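Local coordinates for protein nicotinate phosphoribosyltransferase (Porphyromonas gingivalis, PDB 2IM5) that probably joins nicotinate to the phosphoribosyl group of phosphoribosyl diphosphate at the expense of ATP, giving nicotinate mononucleotide for NAD(+) synthesis, at residues D11-T16 and L118-I123; L60-D65 and F84-R89; A160-F165 and G188-G193; V175-T180 and V197-K202. All coordinates share one frame; numbering follows the deposited sequence.

Interaction 1. Residues D11-T16 and L118-I123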
# COMPACT_ATOMS: atom_id res chain seq x y z
N ASP A 11 2.55 5.49 -4.66
CA ASP A 11 1.18 5.08 -4.35
C ASP A 11 0.36 6.19 -3.71
O ASP A 11 0.89 7.01 -2.96
CB ASP A 11 1.17 3.86 -3.44
CG ASP A 11 1.51 2.59 -4.18
OD1 ASP A 11 0.86 2.32 -5.21
OD2 ASP A 11 2.42 1.86 -3.73
N LEU A 12 -0.93 6.20 -4.02
CA LEU A 12 -1.83 7.20 -3.47
C LEU A 12 -1.77 7.27 -1.95
O LEU A 12 -1.71 8.34 -1.37
CB LEU A 12 -3.27 6.89 -3.89
CG LEU A 12 -4.34 7.74 -3.18
CD1 LEU A 12 -4.18 9.20 -3.60
CD2 LEU A 12 -5.73 7.22 -3.54
N TYR A 13 -1.75 6.10 -1.30
CA TYR A 13 -1.75 6.08 0.15
C TYR A 13 -0.56 6.78 0.80
O TYR A 13 -0.64 7.18 1.96
CB TYR A 13 -1.88 4.64 0.67
CG TYR A 13 -0.63 3.79 0.62
CD1 TYR A 13 0.32 3.85 1.65
CD2 TYR A 13 -0.41 2.89 -0.42
CE1 TYR A 13 1.45 3.03 1.63
CE2 TYR A 13 0.71 2.07 -0.45
CZ TYR A 13 1.64 2.14 0.58
OH TYR A 13 2.75 1.32 0.57
N LYS A 14 0.53 6.94 0.06
CA LYS A 14 1.70 7.63 0.61
C LYS A 14 1.34 9.10 0.83
O LYS A 14 1.74 9.70 1.83
CB LYS A 14 2.90 7.50 -0.34
CG LYS A 14 3.35 6.05 -0.58
CD LYS A 14 4.29 5.50 0.50
CE LYS A 14 3.65 5.43 1.89
NZ LYS A 14 4.50 4.71 2.89
N PHE A 15 0.56 9.68 -0.09
CA PHE A 15 0.16 11.07 0.05
C PHE A 15 -0.97 11.26 1.06
O PHE A 15 -0.95 12.19 1.86
CB PHE A 15 -0.29 11.66 -1.30
CG PHE A 15 0.82 11.82 -2.29
CD1 PHE A 15 2.05 12.33 -1.91
CD2 PHE A 15 0.62 11.49 -3.62
CE1 PHE A 15 3.07 12.51 -2.84
CE2 PHE A 15 1.65 11.66 -4.56
CZ PHE A 15 2.87 12.18 -4.16
N THR A 16 -1.97 10.37 1.03
CA THR A 16 -3.08 10.50 1.97
C THR A 16 -2.63 10.27 3.41
O THR A 16 -3.10 10.95 4.33
CB THR A 16 -4.25 9.53 1.62
OG1 THR A 16 -3.78 8.18 1.65
CG2 THR A 16 -4.79 9.85 0.23
N LEU A 118 7.17 8.78 2.64
CA LEU A 118 7.18 8.93 1.18
C LEU A 118 8.28 8.12 0.46
O LEU A 118 8.21 7.94 -0.75
CB LEU A 118 7.31 10.41 0.81
CG LEU A 118 6.24 11.33 1.43
CD1 LEU A 118 6.52 12.77 1.02
CD2 LEU A 118 4.84 10.90 0.98
N TRP A 119 9.28 7.64 1.21
CA TRP A 119 10.37 6.86 0.62
C TRP A 119 9.98 5.43 0.24
O TRP A 119 10.48 4.90 -0.76
CB TRP A 119 11.56 6.75 1.60
CG TRP A 119 12.42 7.97 1.73
CD1 TRP A 119 12.57 8.74 2.85
CD2 TRP A 119 13.33 8.50 0.75
NE1 TRP A 119 13.51 9.72 2.63
CE2 TRP A 119 13.99 9.59 1.35
CE3 TRP A 119 13.64 8.15 -0.57
CZ2 TRP A 119 14.96 10.35 0.67
CZ3 TRP A 119 14.60 8.90 -1.25
CH2 TRP A 119 15.25 9.99 -0.63
N GLU A 120 9.10 4.81 1.02
CA GLU A 120 8.72 3.41 0.80
C GLU A 120 8.51 2.89 -0.62
O GLU A 120 9.30 2.06 -1.10
CB GLU A 120 7.47 3.05 1.61
CG GLU A 120 7.19 1.54 1.59
CD GLU A 120 5.72 1.18 1.80
OE1 GLU A 120 4.92 2.11 2.03
OE2 GLU A 120 5.37 -0.02 1.72
N THR A 121 7.45 3.35 -1.27
CA THR A 121 7.13 2.89 -2.61
C THR A 121 8.22 3.15 -3.66
O THR A 121 8.58 2.25 -4.40
CB THR A 121 5.78 3.48 -3.09
OG1 THR A 121 4.71 2.93 -2.30
CG2 THR A 121 5.51 3.11 -4.55
N PRO A 122 8.75 4.39 -3.72
CA PRO A 122 9.79 4.68 -4.70
C PRO A 122 11.02 3.78 -4.52
O PRO A 122 11.55 3.23 -5.49
CB PRO A 122 10.12 6.15 -4.44
CG PRO A 122 8.82 6.69 -3.93
CD PRO A 122 8.35 5.61 -3.00
N ILE A 123 11.47 3.62 -3.28
CA ILE A 123 12.63 2.78 -3.01
C ILE A 123 12.41 1.32 -3.42
O ILE A 123 13.30 0.71 -4.02
CB ILE A 123 13.04 2.84 -1.51
CG1 ILE A 123 13.65 4.22 -1.21
CG2 ILE A 123 14.05 1.73 -1.19
CD1 ILE A 123 14.16 4.38 0.21

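Interaction 2. Residues L60-D65 and F84-R89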
# COMPACT_ATOMS: atom_id res chain seq x y z
N LEU A 60 13.93 15.48 -7.96
CA LEU A 60 12.51 15.47 -8.28
C LEU A 60 11.76 16.68 -7.71
O LEU A 60 12.05 17.14 -6.61
CB LEU A 60 11.85 14.19 -7.75
CG LEU A 60 12.36 12.85 -8.30
CD1 LEU A 60 11.78 11.72 -7.48
CD2 LEU A 60 11.98 12.72 -9.76
N SER A 61 10.81 17.19 -8.48
CA SER A 61 10.00 18.31 -8.03
C SER A 61 8.69 18.30 -8.80
O SER A 61 8.63 17.93 -9.97
CB SER A 61 10.72 19.65 -8.24
OG SER A 61 10.87 19.95 -9.60
N LEU A 62 7.62 18.68 -8.10
CA LEU A 62 6.29 18.71 -8.67
C LEU A 62 6.23 19.67 -9.85
O LEU A 62 6.65 20.82 -9.74
CB LEU A 62 5.29 19.15 -7.59
CG LEU A 62 3.80 19.00 -7.88
CD1 LEU A 62 3.43 17.52 -7.93
CD2 LEU A 62 3.02 19.73 -6.79
N THR A 63 5.72 19.21 -10.99
CA THR A 63 5.61 20.09 -12.15
C THR A 63 4.30 20.87 -12.03
O THR A 63 3.47 20.57 -11.17
CB THR A 63 5.57 19.30 -13.48
OG1 THR A 63 4.34 18.58 -13.58
CG2 THR A 63 6.73 18.32 -13.57
N ARG A 64 4.13 21.86 -12.89
CA ARG A 64 2.92 22.67 -12.87
C ARG A 64 1.70 21.82 -13.25
O ARG A 64 0.64 21.94 -12.63
CB ARG A 64 3.06 23.85 -13.84
CG ARG A 64 2.02 24.94 -13.65
CD ARG A 64 1.86 25.33 -12.17
NE ARG A 64 3.14 25.36 -11.47
CZ ARG A 64 3.29 25.67 -10.18
NH1 ARG A 64 2.24 25.98 -9.44
NH2 ARG A 64 4.50 25.65 -9.63
N ASP A 65 1.84 20.95 -14.24
CA ASP A 65 0.73 20.10 -14.65
C ASP A 65 0.36 19.12 -13.55
O ASP A 65 -0.83 18.83 -13.34
CB ASP A 65 1.05 19.32 -15.93
CG ASP A 65 1.06 20.20 -17.16
OD1 ASP A 65 0.38 21.25 -17.16
OD2 ASP A 65 1.75 19.83 -18.14
N PHE A 84 2.99 22.03 0.27
CA PHE A 84 4.09 21.25 0.85
C PHE A 84 4.74 20.40 -0.23
O PHE A 84 5.96 20.40 -0.37
CB PHE A 84 3.58 20.35 1.97
CG PHE A 84 4.56 19.28 2.37
CD1 PHE A 84 5.72 19.60 3.07
CD2 PHE A 84 4.34 17.95 2.01
CE1 PHE A 84 6.65 18.62 3.41
CE2 PHE A 84 5.27 16.95 2.34
CZ PHE A 84 6.43 17.29 3.04
N LEU A 85 3.93 19.67 -0.99
CA LEU A 85 4.46 18.82 -2.05
C LEU A 85 5.16 19.65 -3.13
O LEU A 85 6.18 19.25 -3.68
CB LEU A 85 3.34 17.99 -2.68
CG LEU A 85 2.70 16.91 -1.81
CD1 LEU A 85 1.62 16.19 -2.62
CD2 LEU A 85 3.75 15.90 -1.33
N ASP A 86 4.61 20.83 -3.42
CA ASP A 86 5.17 21.70 -4.44
C ASP A 86 6.59 22.14 -4.08
O ASP A 86 7.43 22.30 -4.96
CB ASP A 86 4.26 22.91 -4.65
CG ASP A 86 4.58 23.67 -5.93
OD1 ASP A 86 4.99 23.03 -6.93
OD2 ASP A 86 4.42 24.91 -5.96
N GLY A 87 6.85 22.34 -2.79
CA GLY A 87 8.18 22.75 -2.38
C GLY A 87 9.01 21.62 -1.80
O GLY A 87 10.15 21.83 -1.39
N PHE A 88 8.45 20.42 -1.78
CA PHE A 88 9.13 19.25 -1.23
C PHE A 88 10.30 18.73 -2.04
O PHE A 88 10.26 18.70 -3.27
CB PHE A 88 8.12 18.11 -1.05
CG PHE A 88 8.72 16.84 -0.48
CD1 PHE A 88 8.92 16.71 0.89
CD2 PHE A 88 9.09 15.79 -1.32
CE1 PHE A 88 9.47 15.53 1.43
CE2 PHE A 88 9.64 14.61 -0.80
CZ PHE A 88 9.83 14.49 0.58
N ARG A 89 11.34 18.31 -1.33
CA ARG A 89 12.53 17.73 -1.95
C ARG A 89 12.97 16.56 -1.10
O ARG A 89 13.11 16.69 0.12
CB ARG A 89 13.67 18.74 -2.03
CG ARG A 89 13.45 19.83 -3.07
CD ARG A 89 13.39 19.26 -4.48
NE ARG A 89 13.16 20.32 -5.46
CZ ARG A 89 12.03 21.01 -5.57
NH1 ARG A 89 11.01 20.75 -4.76
NH2 ARG A 89 11.92 21.98 -6.47
O HOH W 1 8.28 19.06 -5.45
O HOH W 2 7.99 22.11 -7.67

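Interaction 3. Residues A160-F165 and G188-G193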
# COMPACT_ATOMS: atom_id res chain seq x y z
N ALA A 160 -15.82 -7.32 -13.20
CA ALA A 160 -15.09 -7.36 -11.95
C ALA A 160 -14.36 -6.04 -11.74
O ALA A 160 -13.31 -5.80 -12.35
CB ALA A 160 -14.10 -8.53 -11.96
N THR A 161 -14.92 -5.18 -10.89
CA THR A 161 -14.32 -3.88 -10.59
C THR A 161 -12.96 -4.08 -9.94
O THR A 161 -12.86 -4.71 -8.89
CB THR A 161 -15.20 -3.08 -9.61
OG1 THR A 161 -16.48 -2.86 -10.21
CG2 THR A 161 -14.55 -1.73 -9.29
N PHE A 162 -11.91 -3.55 -10.56
CA PHE A 162 -10.57 -3.71 -10.01
C PHE A 162 -9.70 -2.48 -10.19
O PHE A 162 -9.98 -1.62 -11.03
CB PHE A 162 -9.89 -4.92 -10.66
CG PHE A 162 -9.38 -4.67 -12.06
CD1 PHE A 162 -8.04 -4.35 -12.28
CD2 PHE A 162 -10.25 -4.73 -13.15
CE1 PHE A 162 -7.57 -4.09 -13.57
CE2 PHE A 162 -9.79 -4.47 -14.43
CZ PHE A 162 -8.45 -4.15 -14.65
N SER A 163 -8.64 -2.41 -9.40
CA SER A 163 -7.69 -1.31 -9.44
C SER A 163 -6.29 -1.91 -9.54
O SER A 163 -6.06 -3.03 -9.08
CB SER A 163 -7.79 -0.45 -8.16
OG SER A 163 -9.03 0.22 -8.06
N ILE A 164 -5.37 -1.15 -10.12
CA ILE A 164 -3.98 -1.58 -10.28
C ILE A 164 -3.17 -1.15 -9.05
O ILE A 164 -2.96 0.05 -8.83
CB ILE A 164 -3.36 -0.97 -11.55
CG1 ILE A 164 -4.23 -1.29 -12.76
CG2 ILE A 164 -1.93 -1.49 -11.74
CD1 ILE A 164 -3.83 -0.57 -14.04
N PHE A 165 -2.72 -2.13 -8.26
CA PHE A 165 -1.94 -1.89 -7.04
C PHE A 165 -0.57 -2.58 -7.12
O PHE A 165 -0.10 -3.11 -6.12
CB PHE A 165 -2.62 -2.51 -5.81
CG PHE A 165 -3.90 -1.84 -5.37
CD1 PHE A 165 -4.33 -0.66 -5.96
CD2 PHE A 165 -4.64 -2.39 -4.33
CE1 PHE A 165 -5.50 -0.03 -5.52
CE2 PHE A 165 -5.81 -1.78 -3.88
CZ PHE A 165 -6.24 -0.59 -4.47
N GLY A 188 -12.49 -1.84 -20.15
CA GLY A 188 -13.75 -1.13 -20.14
C GLY A 188 -13.99 -0.48 -18.79
O GLY A 188 -13.07 0.07 -18.18
N GLU A 189 -15.23 -0.54 -18.32
CA GLU A 189 -15.59 0.05 -17.04
C GLU A 189 -15.10 -0.76 -15.83
O GLU A 189 -15.16 -0.29 -14.70
CB GLU A 189 -17.10 0.24 -16.96
CG GLU A 189 -17.65 1.25 -17.98
CD GLU A 189 -19.18 1.29 -18.01
OE1 GLU A 189 -19.80 1.66 -16.99
OE2 GLU A 189 -19.76 0.96 -19.07
N SER A 190 -14.63 -1.98 -16.06
CA SER A 190 -14.17 -2.81 -14.94
C SER A 190 -12.93 -2.21 -14.26
O SER A 190 -12.69 -2.45 -13.09
CB SER A 190 -13.88 -4.23 -15.41
OG SER A 190 -12.71 -4.30 -16.21
N LEU A 191 -12.14 -1.44 -15.01
CA LEU A 191 -10.95 -0.81 -14.44
C LEU A 191 -11.36 0.43 -13.65
O LEU A 191 -11.71 1.45 -14.22
CB LEU A 191 -9.99 -0.40 -15.56
CG LEU A 191 -8.74 0.39 -15.11
CD1 LEU A 191 -7.88 -0.51 -14.23
CD2 LEU A 191 -7.96 0.88 -16.34
N PHE A 192 -11.32 0.33 -12.32
CA PHE A 192 -11.69 1.46 -11.49
C PHE A 192 -10.64 2.57 -11.57
O PHE A 192 -10.96 3.74 -11.76
CB PHE A 192 -11.86 1.03 -10.04
CG PHE A 192 -12.24 2.15 -9.12
CD1 PHE A 192 -13.52 2.68 -9.13
CD2 PHE A 192 -11.29 2.72 -8.27
CE1 PHE A 192 -13.86 3.76 -8.32
CE2 PHE A 192 -11.61 3.80 -7.46
CZ PHE A 192 -12.90 4.32 -7.49
N GLY A 193 -9.38 2.18 -11.40
CA GLY A 193 -8.30 3.15 -11.45
C GLY A 193 -6.98 2.52 -11.06
O GLY A 193 -6.85 1.30 -11.07

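Interaction 4. Residues V175-T180 and V197-K202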
# COMPACT_ATOMS: atom_id res chain seq x y z
N VAL A 175 7.12 -1.23 -17.86
CA VAL A 175 6.15 -2.32 -17.88
C VAL A 175 4.82 -1.90 -17.24
O VAL A 175 3.75 -2.16 -17.81
CB VAL A 175 6.70 -3.57 -17.17
CG1 VAL A 175 5.58 -4.58 -16.95
CG2 VAL A 175 7.83 -4.19 -17.99
N GLU A 176 4.87 -1.25 -16.07
CA GLU A 176 3.63 -0.82 -15.42
C GLU A 176 2.90 0.19 -16.30
O GLU A 176 1.67 0.16 -16.41
CB GLU A 176 3.88 -0.19 -14.04
CG GLU A 176 2.60 0.38 -13.42
CD GLU A 176 2.75 0.96 -11.99
OE1 GLU A 176 3.87 1.37 -11.60
OE2 GLU A 176 1.73 1.02 -11.28
N ASP A 177 3.66 1.06 -16.94
CA ASP A 177 3.09 2.09 -17.82
C ASP A 177 2.31 1.46 -18.97
O ASP A 177 1.16 1.80 -19.21
CB ASP A 177 4.21 2.97 -18.38
CG ASP A 177 3.68 4.21 -19.08
OD1 ASP A 177 2.54 4.19 -19.58
OD2 ASP A 177 4.41 5.21 -19.15
N ARG A 178 2.96 0.54 -19.69
CA ARG A 178 2.32 -0.12 -20.82
C ARG A 178 1.14 -1.00 -20.39
O ARG A 178 0.11 -1.01 -21.05
CB ARG A 178 3.35 -0.96 -21.59
CG ARG A 178 2.78 -1.67 -22.82
CD ARG A 178 2.00 -0.71 -23.71
NE ARG A 178 1.34 -1.40 -24.81
CZ ARG A 178 0.40 -0.85 -25.59
NH1 ARG A 178 0.00 0.40 -25.38
NH2 ARG A 178 -0.14 -1.56 -26.57
N VAL A 179 1.30 -1.72 -19.29
CA VAL A 179 0.24 -2.58 -18.78
C VAL A 179 -1.00 -1.75 -18.44
O VAL A 179 -2.13 -2.17 -18.72
CB VAL A 179 0.70 -3.36 -17.52
CG1 VAL A 179 -0.50 -3.98 -16.81
CG2 VAL A 179 1.68 -4.46 -17.92
N THR A 180 -0.78 -0.59 -17.84
CA THR A 180 -1.87 0.30 -17.48
C THR A 180 -2.57 0.78 -18.74
O THR A 180 -3.80 0.85 -18.80
CB THR A 180 -1.35 1.54 -16.70
OG1 THR A 180 -0.73 1.10 -15.49
CG2 THR A 180 -2.50 2.49 -16.37
N VAL A 197 -0.20 7.34 -8.73
CA VAL A 197 -0.71 8.68 -9.05
C VAL A 197 -0.18 9.23 -10.37
O VAL A 197 -0.93 9.86 -11.13
CB VAL A 197 -0.39 9.67 -7.91
CG1 VAL A 197 -1.06 11.02 -8.17
CG2 VAL A 197 -0.86 9.08 -6.58
N HIS A 198 1.10 9.00 -10.65
CA HIS A 198 1.72 9.45 -11.89
C HIS A 198 1.05 8.84 -13.13
O HIS A 198 0.74 9.55 -14.09
CB HIS A 198 3.21 9.09 -11.90
CG HIS A 198 3.82 9.14 -13.26
ND1 HIS A 198 3.84 10.28 -14.04
CD2 HIS A 198 4.44 8.18 -13.99
CE1 HIS A 198 4.45 10.03 -15.18
NE2 HIS A 198 4.82 8.76 -15.18
N LEU A 199 0.85 7.53 -13.11
CA LEU A 199 0.24 6.87 -14.25
C LEU A 199 -1.25 7.18 -14.37
O LEU A 199 -1.83 7.09 -15.45
CB LEU A 199 0.48 5.36 -14.17
CG LEU A 199 1.96 4.99 -14.35
CD1 LEU A 199 2.15 3.49 -14.29
CD2 LEU A 199 2.47 5.55 -15.69
N ALA A 200 -1.89 7.55 -13.26
CA ALA A 200 -3.30 7.90 -13.29
C ALA A 200 -3.38 9.25 -14.01
O ALA A 200 -4.30 9.50 -14.80
CB ALA A 200 -3.85 8.03 -11.88
N HIS A 201 -2.40 10.10 -13.74
CA HIS A 201 -2.33 11.41 -14.35
C HIS A 201 -2.07 11.24 -15.85
O HIS A 201 -2.80 11.78 -16.69
CB HIS A 201 -1.18 12.21 -13.73
CG HIS A 201 -0.94 13.54 -14.38
ND1 HIS A 201 0.26 14.20 -14.30
CD2 HIS A 201 -1.76 14.34 -15.11
CE1 HIS A 201 0.18 15.35 -14.95
NE2 HIS A 201 -1.03 15.46 -15.45
N LYS A 202 -1.04 10.47 -16.17
CA LYS A 202 -0.65 10.22 -17.55
C LYS A 202 -1.73 9.57 -18.42
O LYS A 202 -1.94 9.97 -19.56
CB LYS A 202 0.60 9.34 -17.58
CG LYS A 202 1.02 8.94 -18.98
CD LYS A 202 2.40 8.29 -18.99
CE LYS A 202 2.76 7.86 -20.42
NZ LYS A 202 4.14 7.33 -20.50

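Interaction 1. Residues D11-T16 and L118-I123
The ring of Y13 meets E120 OE1 at its edge, near the ring plane, while K14 CG lies over one face, offset toward the rim. The side chains of Y13 and E120 cross at about a right angle, and ring and carboxylate planes are 61° apart. Y13 OH donates to E120 OE1 at 2.7 Å, coming from above the carboxylate plane. A second bond to E120 OE1 comes from K14 NZ at 2.8 Å, on the anti lone pair. This one is a salt bridge. Two donors therefore hold OE1 of a buried carboxylate. The other oxygen, OE2, pairs with R168, which would restrain the rotation of the group. K14 gets there through a chain bent at chi2 and chi3, and its NZ also pairs with E214 and bonds to T117 O. D11 is the second polar point. T121 OG1 donates to D11 OD2 at 2.9 Å, on the anti side and 26° out of the carboxylate plane. D11 OD1 is taken by S195 OG. The apolar part is small: L118 CD2 lies 4.3 Å from F15 CD1. The same methyl, L118 CD2, also has the backbone carbonyl oxygen K14 O as a neighbour at 3.4 Å. All this ties the start of helix 12-24 to the start of helix 120-134 in the N-terminal region of the NAPRTase fold. F15 packs on helix 79-87, E214 comes from helix 213-223, and E120 rests on M349 of strand 347-355.

Interaction 2. Residues L60-D65 and F84-R89
L62 makes the apolar contact with D86 and L85, turning toward helix 79-87. Its CG stands opposite the backbone N (chi1 -169°), and L62 CD2 packs 3.7 Å from D86 CA and 4.5 Å from L85 CB. L70 of helix 64-73 touches both L62 and L85. Water carries much of the polar link. Water 1 accepts from L62 N at 2.8 Å and lies within bonding distance of L85 O and F88 O. Water 2 sits between L62 O and D86 O, at 2.8 Å from each. The backbone of L62 is thus joined on both its polar atoms to the end of helix 79-87. Charged groups make the third kind of contact. R64 NH2 and D86 OD2 form a long salt bridge of 3.7 Å, with guanidinium and carboxylate planes 81° apart. R89 bends at chi2 and lays one face of its guanidinium on S61 CB, which is 3.2 Å from R89 NH2. R89 NH1 also bonds back to F88 O at 2.6 Å, from above the carbonyl plane, which limits the swing of the group. T63 is the N-cap of helix 64-73. This capped start and the loop before it lie against the C-terminal end of helix 79-87, a packing of two successive helices of the N-terminal domain.

Interaction 3. Residues A160-F165 and G188-G193
F162 and L191 sit side by side on neighbouring parallel strands, the two strands of a beta-alpha-beta unit whose helix is 173-186. This is consistent with the TIM-barrel-like part of the NAPRTase fold. The F162 side chain starts from CB with CG wedged between the backbone N and the carbonyl carbon (chi1 77°), which swings the ring across the second strand. CG and CD2 pass S190 O, with F162 CD2 at 3.3 Å from it. CE2 meets S190 OG at the ring edge, a hydroxyl that bonds to A187 O. Farther round the rim, CE1 and CZ touch L191 CD1, F162 CE1 at 3.7 Å. L191 CA lies over a face of the ring in a CH-pi contact, 4.3 Å from the centroid. I164 CG1 reaches the same L191 CD1 at 4.0 Å, so this methyl is shared by two side chains. Three backbone hydrogen bonds join the segments: F162 N to S190 O, F192 N to F162 O and I164 N to G193 O. S163, whose OG bonds to S208 OG, lies on the other face of the sheet. There S163 OG stands at the edge of the F192 ring, 3.4 Å from F192 CD2.

Interaction 4. Residues V175-T180 and V197-K202
L199 packs its two methyls against helix 175-180. L199 CD1 presses on the aliphatic part of E176, 3.3 Å from E176 CG, and also lies 3.9 Å from T180 OG1. L199 CD2 rests on the carboxylate carbon of D177, CG, at 3.8 Å. This is the tight part of the contact, and L199, E176 and T180 are buried. The carboxylate of E176 is held by R170, beyond the segments. T180 OG1 donates to E176 O at 2.7 Å, tilted 33° from the carbonyl plane. The backbone N of T180 reaches that oxygen from the opposite face, so E176 O has two donors. The segment axes are 10.6 Å apart at 43°, and the gap is bridged by L199 and K202. Helices 173-186 and 197-203 are successive helices of the beta/alpha fold, with strand 191-194 between them. The looser side lies toward solvent, where K202 is exposed. Its chain is fully extended, with CG anti to the backbone N (chi1 176°), and it crosses the D177 side chain at about a right angle. K202 NZ forms a salt bridge to D177 OD2 on the syn lone pair; the modelled distance is unusually short and its exact value doubtful. The other oxygen, D177 OD1, accepts from H203 NE2.

Interaction 2 is nested in the chain loop closed by interaction 1, and both lie in the N-terminal domain. Their centres are about 15 Å apart, and they touch through L118 with F88 and F15 with L85. Interactions 3 and 4 follow in the next region of the chain. Their segments alternate along the sequence, and their centres are about 13 Å apart. Interaction 3 joins strands 162-164 and 191-194 of one beta-alpha-beta unit, and interaction 4 packs its helix, 173-186, on helix 197-203. Interaction 4 connects the two regions: V197 packs on L12 and F15 of interaction 1, and H201 meets D65 of interaction 2. Interactions 2 and 3 are farthest apart, about 28 Å between centres. The N-terminal helices thus pack directly against the barrel-like part.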